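PDB 4MZD: nisin leader peptide-processing serine protease NisP from Lactococcus lactis subsp. lactis, which is a subtilisin-like serine protease that removes the leader peptide from the precursor of the lantibiotic nisin during its biosynthesis. Local coordinates for residues 67-75 / 332-340; 289-300 / 308-319. All blocks are in the same frame, centred on the assembly; numbering follows the deposited sequence.

Contact 1. Residues 67-75 / 332-340; sequences DFWDYQWDM and YLKDWLFTT
Trp73 lays its indole over the turn where helix 332-335 ends, and the path of that side chain explains much of the contact. Its CB points toward the other segment, and CG stands between the backbone N and the carbonyl carbon (chi1 61°), which swings the five-membered ring over Lys334. CD1 lies 3.3 Å from Leu333 O. The next atom, NE1, donates to Trp336 O at 2.8 Å; the N-H...O angle is 161°, and the oxygen sits almost in the indole plane although the N-H arrives from above the plane of its carbonyl. Farther along, CE2 has Lys334 O over one ring face at 3.2 Å, CZ2 is 4.4 Å from Leu337 CB, and CH2, at the far rim, still lies 4.0 Å from Lys334 O. Peptide oxygens at the helix terminus thus meet both a face and the edge of one indole.

Beside it, the carboxylate of Asp74 rests on Leu337, with OD2 3.5 Å from Leu337 CB; OD2 also forms a salt bridge with Lys358. Phe338 completes the contact in an aromatic cluster. With CG anti to the backbone N (chi1 -167°), its ring forms an offset edge-to-face (T-shaped) pair, its edge turned to the face of Phe68 and CE2 lying 3.6 Å from Phe68 CD2, while the edge of Tyr71 is directed at a face of Phe338. Water 1 links Tyr71 O, Asp74 OD1 and Phe338 N, and water 2 joins Tyr71 O to Leu333 O, so each water bridges the two backbones.

The contact packs the 3-10 turn 69-71 and the start of helix 73-79 against helix 332-335 and strand 337-340. Strand 337-340 pairs antiparallel with strand 346-349, whose Tyr348 also meets Phe338, and helix 147-156 brings Gln154 against Asp74 and Leu337.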
loop_
_atom_site.group_PDB
_atom_site.type_symbol
_atom_site.label_atom_id
_atom_site.label_comp_id
_atom_site.label_asym_id
_atom_site.label_seq_id
_atom_site.Cartn_x
_atom_site.Cartn_y
_atom_site.Cartn_z
ATOM N N ASP A 67 -1.733 -20.775 -13.752
ATOM C CA ASP A 67 -0.792 -20.779 -14.865
ATOM C C ASP A 67 0.440 -19.924 -14.652
ATOM O O ASP A 67 1.512 -20.258 -15.154
ATOM C CB ASP A 67 -1.476 -20.307 -16.142
ATOM C CG ASP A 67 -2.545 -21.253 -16.611
ATOM O OD1 ASP A 67 -2.388 -22.481 -16.418
ATOM O OD2 ASP A 67 -3.538 -20.765 -17.185
ATOM N N PHE A 68 0.292 -18.811 -13.939
ATOM C CA PHE A 68 1.384 -17.848 -13.851
ATOM C C PHE A 68 2.053 -17.814 -12.475
ATOM O O PHE A 68 2.866 -16.931 -12.193
ATOM C CB PHE A 68 0.893 -16.458 -14.272
ATOM C CG PHE A 68 0.416 -16.386 -15.709
ATOM C CD1 PHE A 68 1.089 -17.052 -16.724
ATOM C CD2 PHE A 68 -0.715 -15.650 -16.040
ATOM C CE1 PHE A 68 0.645 -16.977 -18.045
ATOM C CE2 PHE A 68 -1.155 -15.570 -17.355
ATOM C CZ PHE A 68 -0.474 -16.237 -18.353
ATOM N N TRP A 69 1.742 -18.785 -11.624
ATOM C CA TRP A 69 2.396 -18.878 -10.327
ATOM C C TRP A 69 3.919 -18.845 -10.448
ATOM O O TRP A 69 4.602 -18.218 -9.636
ATOM C CB TRP A 69 1.953 -20.151 -9.608
ATOM C CG TRP A 69 2.737 -20.469 -8.382
ATOM C CD1 TRP A 69 3.609 -21.503 -8.216
ATOM C CD2 TRP A 69 2.723 -19.752 -7.143
ATOM N NE1 TRP A 69 4.136 -21.480 -6.950
ATOM C CE2 TRP A 69 3.606 -20.418 -6.267
ATOM C CE3 TRP A 69 2.044 -18.620 -6.684
ATOM C CZ2 TRP A 69 3.830 -19.987 -4.962
ATOM C CZ3 TRP A 69 2.270 -18.191 -5.387
ATOM C CH2 TRP A 69 3.155 -18.874 -4.542
ATOM N N ASP A 70 4.456 -19.508 -11.467
ATOM C CA ASP A 70 5.905 -19.568 -11.632
ATOM C C ASP A 70 6.551 -18.204 -11.853
ATOM O O ASP A 70 7.747 -18.038 -11.614
ATOM C CB ASP A 70 6.276 -20.518 -12.773
ATOM C CG ASP A 70 6.029 -21.971 -12.421
ATOM O OD1 ASP A 70 6.048 -22.297 -11.216
ATOM O OD2 ASP A 70 5.831 -22.787 -13.348
ATOM N N TYR A 71 5.763 -17.232 -12.303
ATOM C CA TYR A 71 6.261 -15.875 -12.505
ATOM C C TYR A 71 6.274 -15.075 -11.205
ATOM O O TYR A 71 6.823 -13.978 -11.162
ATOM C CB TYR A 71 5.390 -15.123 -13.516
ATOM C CG TYR A 71 5.460 -15.634 -14.934
ATOM C CD1 TYR A 71 6.673 -16.009 -15.499
ATOM C CD2 TYR A 71 4.318 -15.718 -15.716
ATOM C CE1 TYR A 71 6.745 -16.473 -16.800
ATOM C CE2 TYR A 71 4.376 -16.184 -17.012
ATOM C CZ TYR A 71 5.589 -16.561 -17.549
ATOM O OH TYR A 71 5.640 -17.020 -18.841
ATOM N N GLN A 72 5.671 -15.614 -10.149
ATOM C CA GLN A 72 5.458 -14.862 -8.912
ATOM C C GLN A 72 6.552 -15.091 -7.873
ATOM O O GLN A 72 6.282 -15.534 -6.758
ATOM C CB GLN A 72 4.085 -15.187 -8.326
ATOM C CG GLN A 72 2.939 -14.820 -9.232
ATOM C CD GLN A 72 1.624 -14.934 -8.515
ATOM O OE1 GLN A 72 0.938 -15.949 -8.605
ATOM N NE2 GLN A 72 1.265 -13.894 -7.778
ATOM N N TRP A 73 7.787 -14.750 -8.232
ATOM C CA TRP A 73 8.920 -14.873 -7.311
ATOM C C TRP A 73 8.621 -14.165 -5.989
ATOM O O TRP A 73 9.064 -14.597 -4.919
ATOM C CB TRP A 73 10.207 -14.289 -7.936
ATOM C CG TRP A 73 10.107 -12.822 -8.279
ATOM C CD1 TRP A 73 9.737 -12.286 -9.475
ATOM C CD2 TRP A 73 10.367 -11.714 -7.408
ATOM N NE1 TRP A 73 9.742 -10.913 -9.408
ATOM C CE2 TRP A 73 10.131 -10.537 -8.152
ATOM C CE3 TRP A 73 10.782 -11.600 -6.076
ATOM C CZ2 TRP A 73 10.273 -9.261 -7.601
ATOM C CZ3 TRP A 73 10.923 -10.327 -5.528
ATOM C CH2 TRP A 73 10.667 -9.180 -6.293
ATOM N N ASP A 74 7.894 -13.053 -6.077
ATOM C CA ASP A 74 7.621 -12.201 -4.928
ATOM C C ASP A 74 6.636 -12.862 -3.959
ATOM O O ASP A 74 6.748 -12.715 -2.738
ATOM C CB ASP A 74 7.092 -10.847 -5.415
ATOM C CG ASP A 74 5.820 -10.975 -6.238
ATOM O OD1 ASP A 74 5.776 -11.825 -7.155
ATOM O OD2 ASP A 74 4.856 -10.225 -5.961
ATOM N N MET A 75 5.674 -13.594 -4.513
ATOM C CA MET A 75 4.707 -14.333 -3.713
ATOM C C MET A 75 5.360 -15.587 -3.131
ATOM O O MET A 75 5.120 -15.944 -1.983
ATOM C CB MET A 75 3.478 -14.682 -4.563
ATOM C CG MET A 75 2.155 -14.717 -3.836
ATOM S SD MET A 75 1.761 -13.190 -2.933
ATOM C CE MET A 75 1.250 -11.967 -4.142
ATOM N N TYR A 332 13.148 -7.857 -16.163
ATOM C CA TYR A 332 11.859 -7.632 -15.518
ATOM C C TYR A 332 11.299 -8.898 -14.870
ATOM O O TYR A 332 10.517 -8.807 -13.931
ATOM C CB TYR A 332 10.836 -7.055 -16.505
ATOM C CG TYR A 332 10.506 -7.997 -17.635
ATOM C CD1 TYR A 332 9.440 -8.882 -17.541
ATOM C CD2 TYR A 332 11.263 -8.006 -18.794
ATOM C CE1 TYR A 332 9.144 -9.746 -18.568
ATOM C CE2 TYR A 332 10.977 -8.864 -19.825
ATOM C CZ TYR A 332 9.916 -9.735 -19.707
ATOM O OH TYR A 332 9.631 -10.597 -20.737
ATOM N N LEU A 333 11.677 -10.073 -15.374
ATOM C CA LEU A 333 11.125 -11.321 -14.857
ATOM C C LEU A 333 11.437 -11.529 -13.383
ATOM O O LEU A 333 10.639 -12.116 -12.645
ATOM C CB LEU A 333 11.647 -12.513 -15.658
ATOM C CG LEU A 333 11.214 -12.569 -17.120
ATOM C CD1 LEU A 333 12.090 -13.534 -17.898
ATOM C CD2 LEU A 333 9.748 -12.972 -17.222
ATOM N N LYS A 334 12.609 -11.066 -12.962
ATOM C CA LYS A 334 13.014 -11.183 -11.568
ATOM C C LYS A 334 12.962 -9.859 -10.815
ATOM O O LYS A 334 12.899 -9.856 -9.591
ATOM C CB LYS A 334 14.417 -11.778 -11.464
ATOM C CG LYS A 334 14.516 -13.191 -11.998
ATOM C CD LYS A 334 15.858 -13.825 -11.668
ATOM C CE LYS A 334 17.018 -12.930 -12.063
ATOM N NZ LYS A 334 17.330 -11.910 -11.023
ATOM N N ASP A 335 12.994 -8.744 -11.541
ATOM C CA ASP A 335 13.105 -7.428 -10.911
ATOM C C ASP A 335 11.757 -6.798 -10.601
ATOM O O ASP A 335 11.627 -6.037 -9.637
ATOM C CB ASP A 335 13.859 -6.454 -11.815
ATOM C CG ASP A 335 15.345 -6.730 -11.895
ATOM O OD1 ASP A 335 15.824 -7.740 -11.339
ATOM O OD2 ASP A 335 16.021 -5.924 -12.565
ATOM N N TRP A 336 10.771 -7.061 -11.456
ATOM C CA TRP A 336 9.440 -6.501 -11.285
ATOM C C TRP A 336 8.489 -7.637 -10.954
ATOM O O TRP A 336 8.849 -8.812 -11.075
ATOM C CB TRP A 336 9.004 -5.718 -12.524
ATOM C CG TRP A 336 9.771 -4.438 -12.729
ATOM C CD1 TRP A 336 10.785 -3.948 -11.949
ATOM C CD2 TRP A 336 9.577 -3.488 -13.782
ATOM N NE1 TRP A 336 11.231 -2.753 -12.459
ATOM C CE2 TRP A 336 10.508 -2.450 -13.584
ATOM C CE3 TRP A 336 8.701 -3.412 -14.874
ATOM C CZ2 TRP A 336 10.591 -1.351 -14.437
ATOM C CZ3 TRP A 336 8.788 -2.321 -15.723
ATOM C CH2 TRP A 336 9.728 -1.303 -15.496
ATOM N N LEU A 337 7.291 -7.295 -10.511
ATOM C CA LEU A 337 6.380 -8.337 -10.089
ATOM C C LEU A 337 5.106 -8.349 -10.929
ATOM O O LEU A 337 4.619 -7.332 -11.422
ATOM C CB LEU A 337 6.125 -8.301 -8.589
ATOM C CG LEU A 337 5.459 -7.032 -8.097
ATOM C CD1 LEU A 337 3.978 -7.261 -7.923
ATOM C CD2 LEU A 337 6.065 -6.588 -6.767
ATOM N N PHE A 338 4.594 -9.551 -11.102
ATOM C CA PHE A 338 3.516 -9.829 -12.032
ATOM C C PHE A 338 2.194 -9.787 -11.279
ATOM O O PHE A 338 2.004 -10.518 -10.311
ATOM C CB PHE A 338 3.771 -11.228 -12.588
ATOM C CG PHE A 338 2.954 -11.588 -13.784
ATOM C CD1 PHE A 338 3.197 -11.013 -15.015
ATOM C CD2 PHE A 338 1.973 -12.551 -13.680
ATOM C CE1 PHE A 338 2.450 -11.392 -16.124
ATOM C CE2 PHE A 338 1.223 -12.928 -14.776
ATOM C CZ PHE A 338 1.471 -12.359 -16.001
ATOM N N THR A 339 1.278 -8.933 -11.718
ATOM C CA THR A 339 0.021 -8.782 -11.007
ATOM C C THR A 339 -1.143 -8.503 -11.964
ATOM O O THR A 339 -0.951 -8.280 -13.167
ATOM C CB THR A 339 0.131 -7.717 -9.909
ATOM O OG1 THR A 339 -0.966 -7.861 -8.998
ATOM C CG2 THR A 339 0.155 -6.327 -10.505
ATOM N N THR A 340 -2.353 -8.559 -11.419
ATOM C CA THR A 340 -3.574 -8.268 -12.162
ATOM C C THR A 340 -3.660 -6.793 -12.526
ATOM O O THR A 340 -3.272 -5.946 -11.732
ATOM C CB THR A 340 -4.798 -8.608 -11.297
ATOM O OG1 THR A 340 -4.647 -8.010 -10.010
ATOM C CG2 THR A 340 -4.917 -10.109 -11.087
HETATM O O HOH W 1 6.150 -11.524 -9.859
HETATM O O HOH W 2 8.248 -13.188 -13.436
HETATM O O HOH W 3 2.680 -11.263 -7.711
#

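Contact 2. Residues 289-300 / 308-319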
loop_
_atom_site.group_PDB
_atom_site.type_symbol
_atom_site.label_atom_id
_atom_site.label_comp_id
_atom_site.label_asym_id
_atom_site.label_seq_id
_atom_site.Cartn_x
_atom_site.Cartn_y
_atom_site.Cartn_z
ATOM N N GLY A 289 7.758 -1.061 3.779
ATOM C CA GLY A 289 8.722 -0.748 2.742
ATOM C C GLY A 289 8.971 -1.949 1.853
ATOM O O GLY A 289 8.362 -3.017 2.024
ATOM N N GLY A 290 9.883 -1.776 0.902
ATOM C CA GLY A 290 10.083 -2.762 -0.139
ATOM C C GLY A 290 11.432 -3.437 -0.116
ATOM O O GLY A 290 12.452 -2.805 0.173
ATOM N N ILE A 291 11.427 -4.738 -0.411
ATOM C CA ILE A 291 12.650 -5.471 -0.704
ATOM C C ILE A 291 12.621 -6.020 -2.126
ATOM O O ILE A 291 11.556 -6.171 -2.744
ATOM C CB ILE A 291 12.923 -6.625 0.305
ATOM C CG1 ILE A 291 11.704 -7.540 0.442
ATOM C CG2 ILE A 291 13.371 -6.075 1.654
ATOM C CD1 ILE A 291 11.996 -8.849 1.135
ATOM N N ASP A 292 13.806 -6.310 -2.646
ATOM C CA ASP A 292 13.924 -6.990 -3.919
ATOM C C ASP A 292 14.059 -8.497 -3.705
ATOM O O ASP A 292 13.956 -8.990 -2.579
ATOM C CB ASP A 292 15.057 -6.405 -4.777
ATOM C CG ASP A 292 16.430 -6.570 -4.158
ATOM O OD1 ASP A 292 16.627 -7.469 -3.306
ATOM O OD2 ASP A 292 17.333 -5.799 -4.557
ATOM N N GLY A 293 14.253 -9.229 -4.795
ATOM C CA GLY A 293 14.300 -10.675 -4.738
ATOM C C GLY A 293 15.485 -11.234 -3.976
ATOM O O GLY A 293 15.505 -12.423 -3.665
ATOM N N TYR A 294 16.469 -10.387 -3.686
ATOM C CA TYR A 294 17.635 -10.778 -2.898
ATOM C C TYR A 294 17.411 -10.574 -1.401
ATOM O O TYR A 294 18.259 -10.946 -0.586
ATOM C CB TYR A 294 18.856 -9.967 -3.327
ATOM C CG TYR A 294 19.359 -10.285 -4.711
ATOM C CD1 TYR A 294 20.291 -11.293 -4.913
ATOM C CD2 TYR A 294 18.915 -9.574 -5.815
ATOM C CE1 TYR A 294 20.757 -11.589 -6.177
ATOM C CE2 TYR A 294 19.377 -9.861 -7.083
ATOM C CZ TYR A 294 20.296 -10.867 -7.259
ATOM O OH TYR A 294 20.756 -11.150 -8.524
ATOM N N GLY A 295 16.285 -9.968 -1.040
ATOM C CA GLY A 295 15.995 -9.666 0.352
ATOM C C GLY A 295 16.614 -8.362 0.832
ATOM O O GLY A 295 16.597 -8.060 2.029
ATOM N N ASN A 296 17.174 -7.592 -0.096
ATOM C CA ASN A 296 17.707 -6.275 0.221
ATOM C C ASN A 296 16.645 -5.214 0.032
ATOM O O ASN A 296 15.763 -5.359 -0.816
ATOM C CB ASN A 296 18.891 -5.945 -0.679
ATOM C CG ASN A 296 20.036 -6.908 -0.503
ATOM O OD1 ASN A 296 20.329 -7.346 0.611
ATOM N ND2 ASN A 296 20.692 -7.249 -1.599
ATOM N N ILE A 297 16.721 -4.139 0.806
ATOM C CA ILE A 297 15.795 -3.039 0.600
ATOM C C ILE A 297 15.874 -2.582 -0.854
ATOM O O ILE A 297 16.966 -2.391 -1.403
ATOM C CB ILE A 297 16.047 -1.873 1.582
ATOM C CG1 ILE A 297 15.765 -2.332 3.017
ATOM C CG2 ILE A 297 15.183 -0.681 1.222
ATOM C CD1 ILE A 297 15.925 -1.244 4.075
ATOM N N SER A 298 14.713 -2.443 -1.484
ATOM C CA SER A 298 14.646 -2.017 -2.875
ATOM C C SER A 298 15.371 -0.699 -3.073
ATOM O O SER A 298 15.286 0.194 -2.228
ATOM C CB SER A 298 13.189 -1.829 -3.294
ATOM O OG SER A 298 12.428 -3.004 -3.075
ATOM N N ASP A 299 16.053 -0.555 -4.204
ATOM C CA ASP A 299 16.759 0.687 -4.484
ATOM C C ASP A 299 15.880 1.919 -4.300
ATOM O O ASP A 299 16.338 2.942 -3.787
ATOM C CB ASP A 299 17.393 0.683 -5.885
ATOM C CG ASP A 299 16.367 0.641 -7.009
ATOM O OD1 ASP A 299 15.413 -0.160 -6.920
ATOM O OD2 ASP A 299 16.538 1.393 -7.996
ATOM N N PHE A 300 14.620 1.826 -4.720
ATOM C CA PHE A 300 13.709 2.968 -4.641
ATOM C C PHE A 300 13.059 3.166 -3.268
ATOM O O PHE A 300 12.461 4.211 -3.025
ATOM C CB PHE A 300 12.592 2.851 -5.685
ATOM C CG PHE A 300 11.858 1.539 -5.638
ATOM C CD1 PHE A 300 10.944 1.266 -4.628
ATOM C CD2 PHE A 300 12.092 0.565 -6.602
ATOM C CE1 PHE A 300 10.284 0.053 -4.573
ATOM C CE2 PHE A 300 11.432 -0.651 -6.552
ATOM C CZ PHE A 300 10.539 -0.911 -5.537
ATOM N N ILE A 308 8.001 -2.755 8.424
ATOM C CA ILE A 308 8.166 -4.113 7.935
ATOM C C ILE A 308 8.362 -4.016 6.428
ATOM O O ILE A 308 7.874 -3.072 5.798
ATOM C CB ILE A 308 6.956 -4.997 8.289
ATOM C CG1 ILE A 308 7.211 -6.454 7.893
ATOM C CG2 ILE A 308 5.682 -4.466 7.645
ATOM C CD1 ILE A 308 6.142 -7.406 8.389
ATOM N N TYR A 309 9.084 -4.973 5.854
ATOM C CA TYR A 309 9.388 -4.945 4.429
ATOM C C TYR A 309 8.839 -6.180 3.734
ATOM O O TYR A 309 8.789 -7.264 4.317
ATOM C CB TYR A 309 10.902 -4.833 4.209
ATOM C CG TYR A 309 11.464 -3.535 4.744
ATOM C CD1 TYR A 309 11.659 -2.440 3.910
ATOM C CD2 TYR A 309 11.769 -3.394 6.093
ATOM C CE1 TYR A 309 12.151 -1.249 4.402
ATOM C CE2 TYR A 309 12.255 -2.205 6.594
ATOM C CZ TYR A 309 12.439 -1.135 5.745
ATOM O OH TYR A 309 12.926 0.059 6.226
ATOM N N ALA A 310 8.411 -6.013 2.491
ATOM C CA ALA A 310 7.946 -7.144 1.699
ATOM C C ALA A 310 8.310 -6.896 0.237
ATOM O O ALA A 310 8.676 -5.781 -0.139
ATOM C CB ALA A 310 6.447 -7.345 1.879
ATOM N N PRO A 311 8.236 -7.937 -0.604
ATOM C CA PRO A 311 8.729 -7.759 -1.977
ATOM C C PRO A 311 8.006 -6.682 -2.787
ATOM O O PRO A 311 6.784 -6.732 -2.959
ATOM C CB PRO A 311 8.547 -9.151 -2.593
ATOM C CG PRO A 311 8.715 -10.070 -1.419
ATOM C CD PRO A 311 8.004 -9.358 -0.290
ATOM N N ALA A 312 8.807 -5.745 -3.299
ATOM C CA ALA A 312 8.366 -4.613 -4.104
ATOM C C ALA A 312 9.105 -4.536 -5.436
ATOM O O ALA A 312 8.710 -3.774 -6.310
ATOM C CB ALA A 312 8.567 -3.314 -3.343
ATOM N N GLY A 313 10.198 -5.288 -5.568
ATOM C CA GLY A 313 11.000 -5.274 -6.779
ATOM C C GLY A 313 12.172 -4.308 -6.722
ATOM O O GLY A 313 12.596 -3.861 -5.648
ATOM N N THR A 314 12.712 -4.002 -7.899
ATOM C CA THR A 314 13.871 -3.132 -8.004
ATOM C C THR A 314 13.889 -2.417 -9.339
ATOM O O THR A 314 13.459 -2.965 -10.366
ATOM C CB THR A 314 15.182 -3.928 -7.842
ATOM O OG1 THR A 314 16.291 -3.034 -7.957
ATOM C CG2 THR A 314 15.328 -4.995 -8.910
ATOM N N THR A 315 14.398 -1.190 -9.324
ATOM C CA THR A 315 14.671 -0.459 -10.558
ATOM C C THR A 315 16.172 -0.318 -10.830
ATOM O O THR A 315 16.579 0.406 -11.734
ATOM C CB THR A 315 13.981 0.934 -10.602
ATOM O OG1 THR A 315 14.205 1.642 -9.375
ATOM C CG2 THR A 315 12.486 0.782 -10.803
ATOM N N ALA A 316 16.993 -1.032 -10.072
ATOM C CA ALA A 316 18.440 -0.866 -10.206
ATOM C C ALA A 316 18.944 -1.246 -11.594
ATOM O O ALA A 316 19.782 -0.549 -12.169
ATOM C CB ALA A 316 19.161 -1.655 -9.140
ATOM N N ASN A 317 18.448 -2.354 -12.133
ATOM C CA ASN A 317 18.883 -2.782 -13.457
ATOM C C ASN A 317 18.236 -1.975 -14.566
ATOM O O ASN A 317 18.874 -1.665 -15.564
ATOM C CB ASN A 317 18.671 -4.278 -13.642
ATOM C CG ASN A 317 19.454 -5.078 -12.640
ATOM O OD1 ASN A 317 20.651 -4.852 -12.466
ATOM N ND2 ASN A 317 18.787 -5.985 -11.941
ATOM N N PHE A 318 16.969 -1.615 -14.386
ATOM C CA PHE A 318 16.346 -0.699 -15.325
ATOM C C PHE A 318 17.203 0.559 -15.490
ATOM O O PHE A 318 17.443 1.024 -16.608
ATOM C CB PHE A 318 14.940 -0.314 -14.869
ATOM C CG PHE A 318 14.197 0.505 -15.882
ATOM C CD1 PHE A 318 13.358 -0.101 -16.799
ATOM C CD2 PHE A 318 14.357 1.882 -15.938
ATOM C CE1 PHE A 318 12.682 0.648 -17.742
ATOM C CE2 PHE A 318 13.684 2.636 -16.880
ATOM C CZ PHE A 318 12.845 2.017 -17.782
ATOM N N LYS A 319 17.655 1.117 -14.372
ATOM C CA LYS A 319 18.435 2.347 -14.406
ATOM C C LYS A 319 19.818 2.167 -15.025
ATOM O O LYS A 319 20.307 3.054 -15.723
ATOM C CB LYS A 319 18.564 2.911 -13.000
ATOM C CG LYS A 319 17.287 3.483 -12.473
ATOM C CD LYS A 319 17.459 3.892 -11.034
ATOM C CE LYS A 319 16.154 4.373 -10.465
ATOM N NZ LYS A 319 15.520 5.371 -11.360
HETATM O O HOH W 4 17.079 -3.047 -5.377
#
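Parallel pairing of strands 286-291 and 308-311 forms an edge of the central sheet of the subtilisin-like fold, and beyond it the two segments stay joined by side chains. Gly289 N donates to Ile308 O (2.9 Å), Ala310 N to Gly289 O, and Ile291 N to Ala310 O. Where the strands end, Ile291 O accepts from both Ala312 N and Gly313 N, the former nearly straight at 174°. The Tyr309 ring edge lies by Gly290 N, and one face receives Ile297 CG1; its hydroxyl binds Gly304.

After a type I turn begun by Asp292, Ser298 OG donates to Gly313 O (2.7 Å) in the carbonyl plane. Phe300 places CZ 3.8 Å from the CB of Ala312, whose side chain lies about 7 Å from that of the predicted catalytic Ser353. Water 4 connects Asp292 OD2, Asp299 N and Thr314 OG1.

At the start of helix 316-328, Thr314 OG1 accepts from Ala316 N in an ST turn. The Asp299 carboxylate, with CG between N and the carbonyl carbon (chi1 65°), spans Thr315 with both oxygens: OD1 accepts from Thr315 N at 2.8 Å, and OD2 from Thr315 OG1 at 2.7 Å, each on its syn side.

The centres of contacts 1 and 2 lie about 14 Å apart on the same side of the molecule. Residues 67-75 come first in the chain, both segments of contact 2 follow, and residues 332-340 come last, in the next helix and strand after 316-328. The contacts touch: Asp335 O is 2.9 Å from Thr314 N and Asp335 OD2 is 2.8 Å from Asn317 ND2, both probable hydrogen bonds, and Trp73 CZ3 packs 3.5 Å from Gly293 CA. Helix 73-79 is shared too, since Pro311 rests on Asp74, and Lys358 NZ hydrogen-bonds Pro311 O besides its salt bridge with Asp74. Together they tie the N-terminal segment to the sheet edge close to the predicted catalytic Ser353.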